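Local structure of glycosyl hydrolase, BNR repeat (Ralstonia eutropha, 3B7F) at residues Pro100-Ala105 with Gly139-Thr144; Ala154-His159 with Thr209-Leu214; Pro177-Ile182 with Leu192-Ser197; Asp185-Lys190 with Ala243-Tyr248; Pro213-Cys218 with Phe230-His235. The protein is a seven-bladed beta-propeller with BNR repeats, related to non-viral sialidases and a putative glycosyl hydrolase, although its substrate is not known. All blocks are in the same frame, centred on the assembly; numbering follows the deposited sequence.

Contact 1 (Pro100-Ala105 with Gly139-Thr144); sequences PAFNKA and GLFRST. With EDO (1,2-ethanediol), chain Q.
Pro100 lies over one face of the Phe141 ring, with CB doing the touching in a CH-pi contact 14° off the ring normal. Pro100 CB is 3.8 Å from Phe141 CG. Phe141 CG is itself anti to its carbonyl carbon (chi1 -62°), which sets the ring against the proline. The far end of the same ring meets the backbone of the loop. Ala101 O comes in at the ring edge, near its plane, 3.3 Å from Phe141 CE2, where the polarised ring C-H suits a carbonyl oxygen.

The rings of Phe102 and Phe141 form an oblique pair, centroids 5.5 Å apart and planes at 59°. Phe141 CZ sits over a face of Phe102, 3.9 Å from Phe102 CD1, toward the rim of that ring. Phe102 CE1 also reaches Gly139 CA at 4.0 Å, where the strand has no side chain. Strand 139-143 is the third strand of a four-stranded propeller blade, and residues 100-105 belong to the connection from the outer strand 94-95 of the preceding blade. Leu140 points away and packs on Met179 and Ile182 of the next blade.

Past the strand, a 1,2-ethanediol, probably from the crystallisation liquor, is held by Thr144: Thr144 N donates to its O1 at 2.8 Å, and OG1 pairs with O2.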
# COMPACT_ATOMS: atom_id res chain seq x y z
N PRO A 100 6.94 6.74 -16.30
CA PRO A 100 8.03 5.82 -15.97
C PRO A 100 8.40 4.83 -17.10
O PRO A 100 7.53 4.14 -17.64
CB PRO A 100 7.47 5.06 -14.76
CG PRO A 100 6.64 6.06 -14.08
CD PRO A 100 5.93 6.75 -15.21
N ALA A 101 9.67 4.80 -17.45
CA ALA A 101 10.19 3.92 -18.50
C ALA A 101 11.63 3.67 -18.18
O ALA A 101 12.34 4.60 -17.84
CB ALA A 101 10.09 4.57 -19.87
N PHE A 102 12.06 2.41 -18.26
CA PHE A 102 13.45 2.06 -18.02
C PHE A 102 14.32 2.64 -19.15
O PHE A 102 13.86 2.80 -20.29
CB PHE A 102 13.66 0.54 -17.98
CG PHE A 102 12.97 -0.16 -16.82
CD1 PHE A 102 13.50 -0.09 -15.54
CD2 PHE A 102 11.84 -0.93 -17.03
CE1 PHE A 102 12.89 -0.76 -14.47
CE2 PHE A 102 11.24 -1.61 -15.96
CZ PHE A 102 11.77 -1.51 -14.69
N ASN A 103 15.58 2.94 -18.84
CA ASN A 103 16.53 3.42 -19.85
C ASN A 103 16.81 2.33 -20.91
O ASN A 103 16.63 1.13 -20.63
CB ASN A 103 17.86 3.87 -19.21
CG ASN A 103 17.72 5.10 -18.30
OD1 ASN A 103 16.82 5.93 -18.47
ND2 ASN A 103 18.63 5.21 -17.34
N LYS A 104 17.22 2.75 -22.11
CA LYS A 104 17.55 1.84 -23.20
C LYS A 104 18.71 0.95 -22.77
O LYS A 104 19.65 1.45 -22.15
CB LYS A 104 17.93 2.62 -24.47
N ALA A 105 18.63 -0.35 -23.03
CA ALA A 105 19.71 -1.28 -22.67
C ALA A 105 20.87 -1.15 -23.69
O ALA A 105 20.63 -0.70 -24.82
CB ALA A 105 19.20 -2.71 -22.63
N GLY A 139 11.14 -1.50 -10.17
CA GLY A 139 11.84 -0.31 -10.63
C GLY A 139 11.33 0.84 -9.82
O GLY A 139 10.16 0.83 -9.43
N LEU A 140 12.23 1.79 -9.50
CA LEU A 140 11.94 2.99 -8.72
C LEU A 140 12.19 4.19 -9.63
O LEU A 140 13.25 4.30 -10.26
CB LEU A 140 12.85 3.07 -7.49
CG LEU A 140 12.59 4.19 -6.48
CD1 LEU A 140 11.25 4.00 -5.75
CD2 LEU A 140 13.75 4.29 -5.50
N PHE A 141 11.21 5.09 -9.67
CA PHE A 141 11.22 6.30 -10.48
C PHE A 141 10.86 7.51 -9.62
O PHE A 141 10.25 7.37 -8.54
CB PHE A 141 10.25 6.17 -11.66
CG PHE A 141 10.60 5.05 -12.60
CD1 PHE A 141 10.18 3.74 -12.35
CD2 PHE A 141 11.38 5.28 -13.72
CE1 PHE A 141 10.52 2.69 -13.22
CE2 PHE A 141 11.73 4.25 -14.57
CZ PHE A 141 11.30 2.95 -14.33
N ARG A 142 11.23 8.69 -10.10
CA ARG A 142 10.98 9.92 -9.39
C ARG A 142 10.51 11.05 -10.33
O ARG A 142 10.99 11.17 -11.46
CB ARG A 142 12.25 10.35 -8.67
CG ARG A 142 12.09 11.60 -7.81
CD ARG A 142 13.42 12.25 -7.47
NE ARG A 142 14.14 11.59 -6.39
CZ ARG A 142 15.36 11.05 -6.44
NH1 ARG A 142 16.13 11.02 -7.55
NH2 ARG A 142 15.85 10.51 -5.32
N SER A 143 9.57 11.85 -9.84
CA SER A 143 9.12 13.06 -10.51
C SER A 143 9.42 14.19 -9.55
O SER A 143 9.37 13.97 -8.35
CB SER A 143 7.63 13.04 -10.76
OG SER A 143 7.22 14.17 -11.48
N THR A 144 9.81 15.34 -10.09
CA THR A 144 9.97 16.58 -9.33
C THR A 144 9.00 17.68 -9.83
O THR A 144 9.04 18.80 -9.30
CB THR A 144 11.41 17.10 -9.40
OG1 THR A 144 11.74 17.39 -10.77
CG2 THR A 144 12.41 16.08 -8.82
C1 EDO Q . 11.30 14.70 -13.73
O1 EDO Q . 10.32 15.31 -12.88
C2 EDO Q . 12.49 14.17 -12.94
O2 EDO Q . 12.93 15.14 -11.98

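Contact 2 (Ala154-His159 with Thr209-Leu214); sequences AGFNDH and TDWKPL. With EDO (1,2-ethanediol), chain G.
His159 and Asp210 supply the polar link: His159 NE2 donates to Asp210 OD1 over 2.8 Å, with the N-H bent to 137° at the hydrogen. Ring and carboxylate are nearly coplanar, 9° apart, so the oxygen lies at the imidazole edge and is met almost along its own C-O axis. The same OD1 takes a weak bond from the backbone N of Trp211. The second imidazole nitrogen, ND1, caps the N of Met161 ahead of the next short helix, so both ring nitrogens are engaged and the rotation of the ring is fixed.

The aromatic part is an edge-to-face pair. Phe156 turns its edge toward the face of the Trp211 five-membered ring, planes at 87° and centroids 5.6 Å apart. With CG anti to the backbone N, the edge of the phenyl ring is set over the indole face while Phe156 CB packs 3.4 Å from Trp211 NE1.

Backbone packing is closest at Gly155, whose CA lies 3.4 Å from Thr209 O. The carbonyl O of Gly155 meets the indole edge, 3.4 Å from Trp211 CD1.

Helix 154-157 follows the outer strand 151-152 of one blade, and residues 209-214 lead into strand 212-213, the outer strand of the next. Trp211 is wedged between Leu140 of the first blade and Leu192, Ile194 and Phe202 of the second, and Phe156 reaches Met196.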
# COMPACT_ATOMS: atom_id res chain seq x y z
N ALA A 154 18.30 6.00 -10.59
CA ALA A 154 19.46 5.23 -11.05
C ALA A 154 20.18 4.44 -9.95
O ALA A 154 20.63 3.32 -10.18
CB ALA A 154 20.44 6.16 -11.76
N GLY A 155 20.25 5.01 -8.75
CA GLY A 155 20.88 4.31 -7.62
C GLY A 155 20.23 2.99 -7.23
O GLY A 155 20.87 2.17 -6.59
N PHE A 156 18.95 2.80 -7.58
CA PHE A 156 18.30 1.51 -7.41
C PHE A 156 18.33 0.73 -8.74
O PHE A 156 18.80 -0.40 -8.77
CB PHE A 156 16.84 1.55 -6.91
CG PHE A 156 16.23 0.17 -6.90
CD1 PHE A 156 16.50 -0.71 -5.85
CD2 PHE A 156 15.54 -0.30 -8.02
CE1 PHE A 156 16.03 -2.01 -5.89
CE2 PHE A 156 15.08 -1.59 -8.09
CZ PHE A 156 15.33 -2.46 -7.02
N ASN A 157 17.76 1.32 -9.79
CA ASN A 157 17.59 0.64 -11.10
C ASN A 157 18.85 0.08 -11.74
O ASN A 157 18.77 -0.91 -12.47
CB ASN A 157 16.89 1.55 -12.12
CG ASN A 157 15.39 1.72 -11.86
OD1 ASN A 157 14.89 1.40 -10.78
ND2 ASN A 157 14.66 2.24 -12.86
N ASP A 158 19.99 0.74 -11.49
CA ASP A 158 21.30 0.32 -11.99
C ASP A 158 22.24 -0.04 -10.83
O ASP A 158 23.44 0.03 -10.98
CB ASP A 158 21.93 1.44 -12.84
CG ASP A 158 21.17 1.72 -14.14
OD1 ASP A 158 20.62 0.79 -14.76
OD2 ASP A 158 21.16 2.88 -14.55
N HIS A 159 21.70 -0.44 -9.68
CA HIS A 159 22.54 -0.90 -8.57
C HIS A 159 23.15 -2.23 -9.01
O HIS A 159 22.44 -3.02 -9.67
CB HIS A 159 21.70 -1.13 -7.30
CG HIS A 159 22.51 -1.26 -6.05
ND1 HIS A 159 23.24 -2.39 -5.74
CD2 HIS A 159 22.70 -0.40 -5.03
CE1 HIS A 159 23.85 -2.22 -4.58
NE2 HIS A 159 23.54 -1.02 -4.12
N THR A 209 20.67 7.01 -3.86
CA THR A 209 21.91 6.78 -4.63
C THR A 209 22.50 5.40 -4.24
O THR A 209 23.09 4.74 -5.10
CB THR A 209 22.92 7.98 -4.59
OG1 THR A 209 23.04 8.46 -3.26
CG2 THR A 209 22.44 9.13 -5.46
N ASP A 210 22.33 4.97 -2.99
CA ASP A 210 22.68 3.60 -2.56
C ASP A 210 21.53 2.96 -1.70
O ASP A 210 20.81 3.66 -0.98
CB ASP A 210 24.00 3.53 -1.78
CG ASP A 210 24.55 2.08 -1.64
OD1 ASP A 210 24.22 1.22 -2.50
OD2 ASP A 210 25.33 1.80 -0.69
N TRP A 211 21.41 1.64 -1.82
CA TRP A 211 20.45 0.80 -1.11
C TRP A 211 21.11 -0.41 -0.46
O TRP A 211 22.13 -0.94 -0.98
CB TRP A 211 19.38 0.29 -2.07
CG TRP A 211 18.61 1.38 -2.68
CD1 TRP A 211 18.92 2.07 -3.80
CD2 TRP A 211 17.42 1.96 -2.17
NE1 TRP A 211 18.00 3.03 -4.03
CE2 TRP A 211 17.06 2.99 -3.04
CE3 TRP A 211 16.62 1.69 -1.05
CZ2 TRP A 211 15.92 3.77 -2.85
CZ3 TRP A 211 15.49 2.46 -0.86
CH2 TRP A 211 15.15 3.49 -1.76
N LYS A 212 20.52 -0.85 0.67
CA LYS A 212 20.95 -2.03 1.42
C LYS A 212 19.71 -2.84 1.87
O LYS A 212 18.68 -2.24 2.18
CB LYS A 212 21.79 -1.63 2.64
CG LYS A 212 23.20 -1.08 2.34
N PRO A 213 19.79 -4.19 1.89
CA PRO A 213 18.62 -4.95 2.39
C PRO A 213 18.37 -4.75 3.88
O PRO A 213 19.30 -4.50 4.61
CB PRO A 213 18.98 -6.40 2.08
CG PRO A 213 20.48 -6.41 2.04
CD PRO A 213 20.88 -5.09 1.47
N LEU A 214 17.09 -4.80 4.29
CA LEU A 214 16.70 -4.69 5.69
C LEU A 214 15.57 -5.69 5.95
O LEU A 214 14.40 -5.33 6.00
CB LEU A 214 16.28 -3.25 6.01
CG LEU A 214 16.01 -2.89 7.47
CD1 LEU A 214 17.24 -3.10 8.33
CD2 LEU A 214 15.54 -1.45 7.53
C1 EDO G . 22.32 3.16 1.96
O1 EDO G . 22.02 4.54 1.61
C2 EDO G . 21.66 2.68 3.27
O2 EDO G . 22.16 3.37 4.43

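Contact 3 (Pro177-Ile182 with Leu192-Ser197); sequences PKMHSI and LYIGMS
His180 and Gly195 form the tightest part of this antiparallel pairing: His180 N donates to Gly195 O at 2.8 Å, and Gly195 N returns a bond to His180 O. Because Gly195 has no side chain, the imidazole can fold back over the neighbouring strand, with Gly195 O 3.7 Å above the His180 ring centre and the glycine CA making a CH-pi contact. His180 CG, between its backbone N and carbonyl carbon (chi1 59°), puts the ring there. Two hydroxyls then hold it at its edge. His180 NE2 donates to Ser197 OG over 2.8 Å, and His180 ND1 shares a 2.7 Å hydrogen bond with Ser181 OG. Ser181 itself has positive phi, a local irregularity in an otherwise continuous strand.

On the opposite face of the sheet the packing is apolar. Both methionines are selenomethionines; the selenium of Met179 rests on Ile194 CD1 at 3.6 Å, and Ile182 CG1 meets Ile194 CG2. Leu140 of the preceding blade and Phe156 of the helix that follows it cover this side.

The solvent side is at Pro177 and Lys178, both partly exposed. Backbone pairing of Lys178 with Ser197 is intact, two bonds being exchanged, but the side chains meet loosely, Lys178 CG to Ser197 CB at 4.3 Å.

These are the two inner strands of one propeller blade. Ser197 OG also bonds Asp233 and Arg343, so His180 belongs to a buried polar network in which a nearby positive guanidinium and negative carboxylate may polarise the serine hydroxyl.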
# COMPACT_ATOMS: atom_id res chain seq x y z
N PRO A 177 6.22 -9.50 -10.75
CA PRO A 177 6.85 -9.00 -9.54
C PRO A 177 6.79 -7.47 -9.53
O PRO A 177 6.72 -6.85 -10.58
CB PRO A 177 8.28 -9.51 -9.68
CG PRO A 177 8.53 -9.47 -11.12
CD PRO A 177 7.23 -9.88 -11.76
N LYS A 178 6.81 -6.87 -8.36
CA LYS A 178 6.58 -5.43 -8.27
C LYS A 178 7.29 -4.76 -7.11
O LYS A 178 7.64 -5.41 -6.12
CB LYS A 178 5.08 -5.18 -8.11
CG LYS A 178 4.53 -5.73 -6.79
CD LYS A 178 3.05 -5.95 -6.80
CE LYS A 178 2.61 -7.13 -7.59
NZ LYS A 178 1.31 -7.61 -7.04
N MSE A 179 7.41 -3.45 -7.25
CA MSE A 179 8.00 -2.56 -6.29
C MSE A 179 6.82 -1.90 -5.59
O MSE A 179 5.89 -1.41 -6.24
CB MSE A 179 8.84 -1.54 -7.05
CG MSE A 179 9.27 -0.27 -6.34
SE MSE A 179 10.94 -0.26 -5.48
CE MSE A 179 12.15 -0.69 -6.92
N HIS A 180 6.85 -1.86 -4.27
CA HIS A 180 5.76 -1.28 -3.52
C HIS A 180 6.31 -0.66 -2.25
O HIS A 180 7.52 -0.57 -2.08
CB HIS A 180 4.71 -2.37 -3.26
CG HIS A 180 5.22 -3.55 -2.50
ND1 HIS A 180 5.44 -3.54 -1.14
CD2 HIS A 180 5.51 -4.81 -2.91
CE1 HIS A 180 5.89 -4.72 -0.75
NE2 HIS A 180 5.93 -5.52 -1.81
N SER A 181 5.40 -0.21 -1.38
CA SER A 181 5.74 0.31 -0.07
C SER A 181 6.92 1.28 -0.05
O SER A 181 7.86 1.11 0.73
CB SER A 181 5.99 -0.88 0.86
OG SER A 181 4.89 -1.75 0.87
N ILE A 182 6.85 2.29 -0.93
CA ILE A 182 7.85 3.33 -1.03
C ILE A 182 7.49 4.34 0.07
O ILE A 182 6.42 4.95 0.08
CB ILE A 182 7.93 3.97 -2.42
CG1 ILE A 182 8.28 2.92 -3.48
CG2 ILE A 182 9.00 5.08 -2.45
CD1 ILE A 182 8.04 3.40 -4.92
N LEU A 192 14.84 6.67 2.84
CA LEU A 192 13.84 5.97 2.08
C LEU A 192 13.84 4.50 2.37
O LEU A 192 14.90 3.93 2.62
CB LEU A 192 14.12 6.14 0.58
CG LEU A 192 14.28 7.56 0.03
CD1 LEU A 192 14.59 7.50 -1.47
CD2 LEU A 192 13.01 8.40 0.33
N TYR A 193 12.64 3.90 2.31
CA TYR A 193 12.43 2.47 2.41
C TYR A 193 11.61 2.06 1.19
O TYR A 193 10.81 2.85 0.67
CB TYR A 193 11.66 2.03 3.67
CG TYR A 193 12.31 2.27 5.02
CD1 TYR A 193 13.33 1.45 5.51
CD2 TYR A 193 11.82 3.27 5.86
CE1 TYR A 193 13.89 1.66 6.78
CE2 TYR A 193 12.36 3.49 7.11
CZ TYR A 193 13.39 2.70 7.56
OH TYR A 193 13.84 2.98 8.80
N ILE A 194 11.83 0.84 0.70
CA ILE A 194 11.05 0.28 -0.42
C ILE A 194 10.78 -1.19 -0.11
O ILE A 194 11.48 -1.79 0.69
CB ILE A 194 11.72 0.45 -1.81
CG1 ILE A 194 13.09 -0.28 -1.89
CG2 ILE A 194 11.85 1.97 -2.18
CD1 ILE A 194 13.82 -0.12 -3.26
N GLY A 195 9.76 -1.75 -0.75
CA GLY A 195 9.40 -3.16 -0.58
C GLY A 195 9.34 -3.77 -1.97
O GLY A 195 8.94 -3.13 -2.93
N MSE A 196 9.78 -5.01 -2.08
CA MSE A 196 9.74 -5.67 -3.35
C MSE A 196 9.22 -7.07 -3.20
O MSE A 196 9.66 -7.81 -2.32
CB MSE A 196 11.13 -5.72 -3.95
CG MSE A 196 11.76 -4.40 -4.06
SE MSE A 196 13.17 -4.50 -5.32
CE MSE A 196 14.09 -6.03 -4.76
N SER A 197 8.29 -7.42 -4.08
CA SER A 197 7.70 -8.72 -4.15
C SER A 197 8.20 -9.36 -5.46
O SER A 197 7.67 -9.03 -6.50
CB SER A 197 6.19 -8.63 -4.08
OG SER A 197 5.81 -8.17 -2.78

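Contact 4 (Asp185-Lys190 with Ala243-Tyr248); sequences DPRDPK and APDILY
Arg187 lays a face of its guanidinium on the Pro244 ring: Pro244 CG stands 3.3 Å from Arg187 NE, set toward the rim of the flat group. At the guanidinium edge, Arg187 NH1 reaches Asp245 OD1 over 3.3 Å, a weak hydrogen bond within a salt bridge, with the carboxylate plane turned 72° from the guanidinium. A water bridges the pair, accepting from Arg187 NH2 and donating to Asp245 OD1. Next to it, Pro186 CG packs on Pro244 CB at 3.9 Å.

What sets the arginine in place is Asp185. A bend at chi3 (-66°) brings the guanidinium back side-on to that carboxylate: Arg187 NE donates to Asp185 OD1 and Arg187 NH2 to Asp185 OD2, each 3.1 Å and both on syn lone pairs. Asp185 OD1 also accepts from Arg187 N, closing an Asx turn, so two N-H groups grip one oxygen. Further out, His191 and, weakly, Gln239 bind Asp185 OD2, while Arg261 pairs with Asp245 OD2.

Each segment carries a type I turn, Asp185-Asp188 and Ala243-Ile246, in the loops joining the first and second strands of two consecutive blades. A surface salt-bridge network here links neighbouring hairpins of the beta-propeller.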
# COMPACT_ATOMS: atom_id res chain seq x y z
N ASP A 185 10.85 9.16 4.75
CA ASP A 185 10.86 9.50 6.18
C ASP A 185 10.39 10.96 6.42
O ASP A 185 10.93 11.86 5.78
CB ASP A 185 12.28 9.28 6.74
CG ASP A 185 12.33 9.18 8.25
OD1 ASP A 185 11.74 10.01 8.96
OD2 ASP A 185 13.02 8.27 8.74
N PRO A 186 9.38 11.18 7.31
CA PRO A 186 8.93 12.56 7.57
C PRO A 186 10.01 13.47 8.16
O PRO A 186 9.91 14.69 8.02
CB PRO A 186 7.79 12.38 8.59
CG PRO A 186 7.98 11.02 9.16
CD PRO A 186 8.57 10.20 8.08
N ARG A 187 10.99 12.89 8.83
CA ARG A 187 12.09 13.63 9.41
C ARG A 187 13.24 13.91 8.45
O ARG A 187 14.06 14.76 8.77
CB ARG A 187 12.69 12.82 10.56
CG ARG A 187 11.74 12.53 11.69
CD ARG A 187 12.34 11.50 12.58
NE ARG A 187 12.46 10.20 11.92
CZ ARG A 187 12.90 9.09 12.50
NH1 ARG A 187 13.22 9.07 13.79
NH2 ARG A 187 12.97 7.98 11.79
N ASP A 188 13.32 13.22 7.31
CA ASP A 188 14.45 13.37 6.41
C ASP A 188 14.15 12.84 5.01
O ASP A 188 14.02 11.63 4.85
CB ASP A 188 15.64 12.58 7.01
CG ASP A 188 16.91 12.66 6.17
OD1 ASP A 188 16.94 13.39 5.16
OD2 ASP A 188 17.90 11.97 6.55
N PRO A 189 14.10 13.72 3.97
CA PRO A 189 13.81 13.24 2.60
C PRO A 189 14.82 12.23 2.01
O PRO A 189 14.49 11.54 1.03
CB PRO A 189 13.86 14.52 1.75
CG PRO A 189 14.56 15.51 2.55
CD PRO A 189 14.30 15.18 3.99
N LYS A 190 16.03 12.19 2.58
CA LYS A 190 17.08 11.28 2.16
C LYS A 190 16.88 9.83 2.65
O LYS A 190 17.45 8.91 2.06
CB LYS A 190 18.46 11.78 2.64
CG LYS A 190 18.92 13.16 2.13
CD LYS A 190 20.26 13.56 2.80
CE LYS A 190 20.79 14.93 2.32
N ALA A 243 5.70 8.10 15.17
CA ALA A 243 6.90 7.45 15.69
C ALA A 243 7.62 6.80 14.50
O ALA A 243 7.60 5.58 14.36
CB ALA A 243 6.53 6.43 16.72
N PRO A 244 8.27 7.61 13.63
CA PRO A 244 8.91 7.09 12.38
C PRO A 244 10.04 6.03 12.54
O PRO A 244 10.43 5.43 11.53
CB PRO A 244 9.33 8.36 11.62
CG PRO A 244 9.27 9.50 12.64
CD PRO A 244 8.39 9.08 13.76
N ASP A 245 10.53 5.80 13.75
CA ASP A 245 11.41 4.64 14.02
C ASP A 245 10.65 3.32 13.92
O ASP A 245 11.28 2.28 13.68
CB ASP A 245 12.02 4.70 15.41
CG ASP A 245 13.04 5.82 15.56
OD1 ASP A 245 13.93 5.97 14.68
OD2 ASP A 245 12.96 6.51 16.58
N ILE A 246 9.33 3.36 14.10
CA ILE A 246 8.50 2.15 14.07
C ILE A 246 7.93 1.86 12.68
O ILE A 246 7.26 2.71 12.08
CB ILE A 246 7.34 2.22 15.11
CG1 ILE A 246 7.82 2.78 16.46
CG2 ILE A 246 6.65 0.85 15.26
CD1 ILE A 246 9.08 2.11 17.06
N LEU A 247 8.24 0.67 12.17
CA LEU A 247 7.75 0.15 10.90
C LEU A 247 6.94 -1.12 11.17
O LEU A 247 7.26 -1.88 12.08
CB LEU A 247 8.88 -0.18 9.91
CG LEU A 247 9.55 0.97 9.14
CD1 LEU A 247 10.04 2.05 10.05
CD2 LEU A 247 10.69 0.43 8.29
N TYR A 248 5.87 -1.31 10.41
CA TYR A 248 5.07 -2.53 10.47
C TYR A 248 5.00 -3.10 9.07
O TYR A 248 5.08 -2.36 8.09
CB TYR A 248 3.68 -2.30 11.01
CG TYR A 248 3.59 -1.97 12.50
CD1 TYR A 248 3.66 -0.65 12.94
CD2 TYR A 248 3.36 -2.97 13.45
CE1 TYR A 248 3.53 -0.34 14.29
CE2 TYR A 248 3.21 -2.66 14.80
CZ TYR A 248 3.31 -1.33 15.22
OH TYR A 248 3.19 -0.99 16.55
O HOH W 1 14.77 5.37 12.42

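Contact 5 (Pro213-Cys218 with Phe230-His235); sequences PLNRGC and FGHDPH. With EDO (1,2-ethanediol), chain F; EDO (1,2-ethanediol), chain R.
Pro213 and Phe230 bring the two backbones nearest, 6.2 Å between their CA atoms, and the turn that follows stays beside His232. Residues 215-218 make this type II turn, closed by Cys218 N on Asn215 O at 3.2 Å, with Gly217 at positive phi. In the other segment, Gly231 and His232 both face Gly199 in a G1 beta bulge before the chain enters strand 234-239.

Asn215 and His232 carry most of the contact. The asparagine amide stacks on the imidazole, planes 16° apart, and Asn215 CB lies over the same ring in a CH-pi contact, 3.6 Å from the His232 centroid. The Asn215 amide is fixed by the backbone: OD1 accepts from Val201 N, and ND2 donates to Glu229 O. His232 CG is anti to the carbonyl carbon (chi1 -57°), which swings the ring across to the turn; ND1 is buried there without a polar partner in the model.

In the propeller this is a blade-to-blade crossing: residues 213-218 leave the outer strand 212-213 of one blade, and residues 230-235 start the innermost strand of the next. Asp233 OD1 bonds Ser197 OG, and His235 NE2 makes a weak bond to Asp233 OD2.

His232 NE2 donates in the ring plane to O1 of a 1,2-ethanediol, probably from the crystallisation liquor, and Gly217 N binds O2 of the same molecule, though its exact placement is doubtful. Pro213 CB touches Phe230 CB at 4.1 Å, while the Phe230 ring meets Trp165 edge-to-face.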
# COMPACT_ATOMS: atom_id res chain seq x y z
N PRO A 213 19.79 -4.19 1.89
CA PRO A 213 18.62 -4.95 2.39
C PRO A 213 18.37 -4.75 3.88
O PRO A 213 19.30 -4.50 4.61
CB PRO A 213 18.98 -6.40 2.08
CG PRO A 213 20.48 -6.41 2.04
CD PRO A 213 20.88 -5.09 1.47
N LEU A 214 17.09 -4.80 4.29
CA LEU A 214 16.70 -4.69 5.69
C LEU A 214 15.57 -5.69 5.95
O LEU A 214 14.40 -5.33 6.00
CB LEU A 214 16.28 -3.25 6.01
CG LEU A 214 16.01 -2.89 7.47
CD1 LEU A 214 17.24 -3.10 8.33
CD2 LEU A 214 15.54 -1.45 7.53
N ASN A 215 15.95 -6.96 6.03
CA ASN A 215 15.04 -8.07 6.24
C ASN A 215 15.33 -8.91 7.47
O ASN A 215 14.70 -9.92 7.64
CB ASN A 215 15.10 -8.96 5.00
CG ASN A 215 14.67 -8.23 3.78
OD1 ASN A 215 13.52 -7.85 3.69
ND2 ASN A 215 15.58 -8.00 2.83
N ARG A 216 16.20 -8.47 8.37
CA ARG A 216 16.60 -9.29 9.50
C ARG A 216 15.42 -9.56 10.44
O ARG A 216 14.72 -8.63 10.83
CB ARG A 216 17.73 -8.62 10.28
CG ARG A 216 18.34 -9.44 11.45
CD ARG A 216 19.41 -8.60 12.16
NE ARG A 216 19.98 -9.30 13.32
N GLY A 217 15.25 -10.84 10.79
CA GLY A 217 14.18 -11.31 11.67
C GLY A 217 12.93 -11.78 10.95
O GLY A 217 12.05 -12.40 11.54
N CYS A 218 12.86 -11.52 9.64
CA CYS A 218 11.71 -11.86 8.81
C CYS A 218 11.88 -13.23 8.15
O CYS A 218 12.90 -13.49 7.57
CB CYS A 218 11.59 -10.76 7.75
SG CYS A 218 10.15 -10.78 6.76
N PHE A 230 18.19 -11.22 1.69
CA PHE A 230 17.15 -10.74 0.79
C PHE A 230 16.54 -11.93 0.04
O PHE A 230 17.06 -13.06 0.09
CB PHE A 230 17.72 -9.66 -0.15
CG PHE A 230 18.87 -10.14 -1.02
CD1 PHE A 230 18.63 -10.85 -2.20
CD2 PHE A 230 20.20 -9.86 -0.66
CE1 PHE A 230 19.68 -11.27 -3.01
CE2 PHE A 230 21.26 -10.28 -1.44
CZ PHE A 230 21.00 -11.00 -2.62
N GLY A 231 15.48 -11.64 -0.71
CA GLY A 231 14.68 -12.61 -1.45
C GLY A 231 13.26 -12.71 -0.89
O GLY A 231 12.40 -13.37 -1.49
N HIS A 232 13.03 -12.02 0.22
CA HIS A 232 11.77 -12.03 0.99
C HIS A 232 10.58 -11.45 0.23
O HIS A 232 10.75 -10.75 -0.76
CB HIS A 232 11.97 -11.23 2.29
CG HIS A 232 13.10 -11.74 3.14
ND1 HIS A 232 14.42 -11.52 2.83
CD2 HIS A 232 13.10 -12.49 4.27
CE1 HIS A 232 15.19 -12.10 3.72
NE2 HIS A 232 14.41 -12.70 4.61
N ASP A 233 9.36 -11.74 0.71
CA ASP A 233 8.14 -11.26 0.06
C ASP A 233 7.24 -10.42 0.99
O ASP A 233 6.18 -10.88 1.45
CB ASP A 233 7.36 -12.45 -0.56
CG ASP A 233 6.17 -12.01 -1.42
OD1 ASP A 233 6.14 -10.84 -1.87
OD2 ASP A 233 5.25 -12.84 -1.64
N PRO A 234 7.68 -9.17 1.30
CA PRO A 234 6.81 -8.27 2.01
C PRO A 234 5.68 -7.91 1.08
O PRO A 234 5.90 -7.81 -0.13
CB PRO A 234 7.67 -7.03 2.23
CG PRO A 234 8.68 -7.06 1.16
CD PRO A 234 8.98 -8.54 1.04
N HIS A 235 4.48 -7.77 1.65
CA HIS A 235 3.29 -7.36 0.91
C HIS A 235 2.98 -5.87 1.07
O HIS A 235 2.66 -5.19 0.12
CB HIS A 235 2.06 -8.19 1.29
CG HIS A 235 2.16 -9.63 0.87
ND1 HIS A 235 1.34 -10.61 1.39
CD2 HIS A 235 2.99 -10.26 0.01
CE1 HIS A 235 1.65 -11.77 0.85
NE2 HIS A 235 2.64 -11.59 0.01
C1 EDO F . 19.30 -8.19 6.49
O1 EDO F . 18.87 -8.00 5.14
C2 EDO F . 19.78 -6.90 7.15
O2 EDO F . 18.84 -6.34 8.09
C1 EDO R . 15.74 -13.38 8.08
O1 EDO R . 15.64 -14.01 6.78
C2 EDO R . 17.17 -13.10 8.49
O2 EDO R . 17.23 -13.01 9.92

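Contact 1 closes before the others open. Contact 3 is nested within the loop closed by contact 2, contact 5 within that closed by contact 4, and contacts 2 and 5 share Pro213 and Leu214. Contact 3 pairs strands inside one blade, while the other four join consecutive blades or their linkers. It touches contacts 1, 2, 4 and 5, with centres about 15, 12, 16 and 11 Å away. Contacts 1 and 2, centres about 13 Å apart, meet where Asn157 OD1 probably accepts from Leu140 N. Contacts 4 and 5 reach neighbouring strands, 246-251 and 234-239, but do not touch. Packing thus runs through three successive blades of the ring, from strand 139-143 to strand 246-251.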